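Local coordinates for ESSB (Geobacillus thermodenitrificans, PDB 4ANO), which is an integral membrane component of the type VII secretion system, represented here by its cytoplasmic fragment, and probably helps build the secretion machinery, at residues A[105-110]-A[125-131]. Numbering follows the deposited sequence.
Sequences RLIFIV and FLHVGVK
The Phe-125 ring packs against Phe-108, Ile-109 O and Val-110. CD2 of Phe-125 lies 3.3 Å from CD1 of Phe-108 in the conformer described, one of two modelled for Phe-108, the two ring planes inclined at 43°, while CE1, diagonally across the Phe-125 ring, meets CG2 of Val-110 at 3.7 Å. Leu-94 and Val-98 of helix 84-98 also touch this ring. Cut back to an alanine, Phe-125 would probably leave a gap between helix 84-98 and residues 108-110, with the Phe-108 ring freer to turn. At His-127 the chains are bridged by a water that donates to His-127 O and accepts from Ile-109 N; the imidazole, whose NE2 bonds to Pro-135 O, meets CG2 of Ile-109 edge-on through CD2. Val-128 divides its methyls: CG2, opposite the carbonyl carbon about CA–CB, runs beside the same Phe-108 conformer, 3.8 Å from CE1, and CG1 reaches CB of Leu-106. Gly-129 exchanges two backbone hydrogen bonds with Ile-107. Val-130 CG1 rests 3.5 Å from NH1 of Arg-105, whose hydrogen bonds, in one of its two conformers, go to Glu-41 O and to a water that links it to Lys-131 O. Lys-131 closes the ladder with a nearly straight bond, its N 2.7 Å from Arg-105 O, and its CB packs on CD1 of Ile-107. Residues 106-107 and 129-130 form a short two-stranded antiparallel ribbon, with Ile-107 and Gly-129 as its hydrogen-bonded pair and Leu-106 and Val-130 as the adjacent non-hydrogen-bonded one, within a cytoplasmic region consistent with the kinase-like fold expected of the YukC family.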
# COMPACT_ATOMS: atom_id res chain seq x y z
N ARG A 105 8.79 1.90 -15.54
CA ARG A 105 7.38 1.85 -15.96
C ARG A 105 6.41 1.38 -14.82
O ARG A 105 5.21 1.33 -15.00
CB ARG A 105 7.18 0.99 -17.23
CG ARG A 105 7.55 1.68 -18.55
CD ARG A 105 7.28 0.78 -19.77
NE ARG A 105 8.04 -0.45 -19.68
CZ ARG A 105 7.55 -1.69 -19.76
NH1 ARG A 105 6.28 -1.89 -20.02
NH2 ARG A 105 8.36 -2.72 -19.63
N LEU A 106 6.94 1.04 -13.66
CA LEU A 106 6.07 0.47 -12.57
C LEU A 106 5.33 1.57 -11.80
O LEU A 106 5.92 2.61 -11.52
CB LEU A 106 6.87 -0.40 -11.61
CG LEU A 106 7.55 -1.55 -12.30
CD1 LEU A 106 8.45 -2.22 -11.19
CD2 LEU A 106 6.54 -2.53 -12.87
N ILE A 107 4.04 1.39 -11.52
CA ILE A 107 3.24 2.42 -10.83
C ILE A 107 2.57 1.82 -9.63
O ILE A 107 1.89 0.78 -9.75
CB ILE A 107 2.20 3.05 -11.77
CG1 ILE A 107 2.92 3.73 -12.97
CG2 ILE A 107 1.29 4.04 -11.01
CD1 ILE A 107 1.97 4.33 -14.07
N PHE A 108 2.72 2.45 -8.46
CA PHE A 108 2.25 1.80 -7.22
C PHE A 108 0.88 2.28 -6.73
O PHE A 108 0.56 3.48 -6.88
CB PHE A 108 3.33 1.94 -6.14
CG PHE A 108 4.59 1.20 -6.51
CD1 PHE A 108 4.70 -0.14 -6.23
CD2 PHE A 108 5.61 1.85 -7.23
CE1 PHE A 108 5.86 -0.85 -6.61
CE2 PHE A 108 6.77 1.15 -7.65
CZ PHE A 108 6.89 -0.19 -7.33
N ILE A 109 0.04 1.33 -6.34
CA ILE A 109 -1.28 1.61 -5.69
C ILE A 109 -1.18 1.14 -4.25
O ILE A 109 -0.88 -0.05 -3.96
CB ILE A 109 -2.51 1.02 -6.44
CG1 ILE A 109 -3.83 1.12 -5.59
CG2 ILE A 109 -2.31 -0.52 -6.88
CD1 ILE A 109 -5.08 0.98 -6.51
N VAL A 110 -1.47 2.08 -3.30
CA VAL A 110 -1.22 1.81 -1.90
C VAL A 110 -2.54 1.67 -1.14
O VAL A 110 -3.39 2.58 -1.08
CB VAL A 110 -0.36 2.92 -1.26
CG1 VAL A 110 -0.18 2.65 0.23
CG2 VAL A 110 0.97 3.06 -2.02
N PHE A 125 4.41 -4.71 -2.18
CA PHE A 125 3.13 -4.65 -2.87
C PHE A 125 2.81 -5.92 -3.56
O PHE A 125 3.72 -6.58 -4.13
CB PHE A 125 3.14 -3.51 -3.93
CG PHE A 125 3.28 -2.20 -3.35
CD1 PHE A 125 2.17 -1.59 -2.78
CD2 PHE A 125 4.49 -1.57 -3.30
CE1 PHE A 125 2.27 -0.35 -2.21
CE2 PHE A 125 4.62 -0.35 -2.68
CZ PHE A 125 3.51 0.26 -2.10
N LEU A 126 1.55 -6.29 -3.58
CA LEU A 126 1.08 -7.38 -4.29
C LEU A 126 0.90 -7.05 -5.76
O LEU A 126 1.66 -7.54 -6.61
CB LEU A 126 -0.24 -7.89 -3.70
CG LEU A 126 -0.00 -8.50 -2.30
CD1 LEU A 126 -1.23 -8.59 -1.49
CD2 LEU A 126 0.64 -9.90 -2.48
N HIS A 127 -0.08 -6.25 -6.06
CA HIS A 127 -0.34 -5.82 -7.45
C HIS A 127 0.43 -4.51 -7.76
O HIS A 127 0.46 -3.62 -6.93
CB HIS A 127 -1.80 -5.54 -7.68
CG HIS A 127 -2.06 -4.96 -9.04
ND1 HIS A 127 -1.96 -5.68 -10.20
CD2 HIS A 127 -2.24 -3.68 -9.41
CE1 HIS A 127 -2.13 -4.89 -11.24
NE2 HIS A 127 -2.35 -3.66 -10.79
N VAL A 128 1.01 -4.43 -8.98
CA VAL A 128 1.70 -3.17 -9.40
C VAL A 128 1.23 -2.89 -10.81
O VAL A 128 0.94 -3.81 -11.58
CB VAL A 128 3.19 -3.45 -9.39
CG1 VAL A 128 3.91 -2.28 -9.87
CG2 VAL A 128 3.70 -3.73 -7.88
N GLY A 129 0.91 -1.58 -11.07
CA GLY A 129 0.56 -1.13 -12.46
C GLY A 129 1.78 -0.92 -13.36
O GLY A 129 2.94 -0.94 -12.94
N VAL A 130 1.46 -0.87 -14.66
CA VAL A 130 2.44 -0.59 -15.68
C VAL A 130 2.04 0.57 -16.49
O VAL A 130 0.94 0.64 -17.03
CB VAL A 130 2.61 -1.82 -16.62
CG1 VAL A 130 3.76 -1.58 -17.64
CG2 VAL A 130 2.90 -3.04 -15.75
N LYS A 131 2.93 1.56 -16.49
CA LYS A 131 2.60 2.78 -17.26
C LYS A 131 2.15 2.54 -18.69
O LYS A 131 2.81 1.82 -19.45
CB LYS A 131 3.77 3.74 -17.15
CG LYS A 131 3.41 5.25 -17.60
CD LYS A 131 4.73 6.09 -17.63
CE LYS A 131 4.66 7.35 -18.52
NZ LYS A 131 3.28 7.87 -18.79
O HOH W 1 4.19 0.03 -21.11
O HOH W 2 1.46 -1.17 -6.09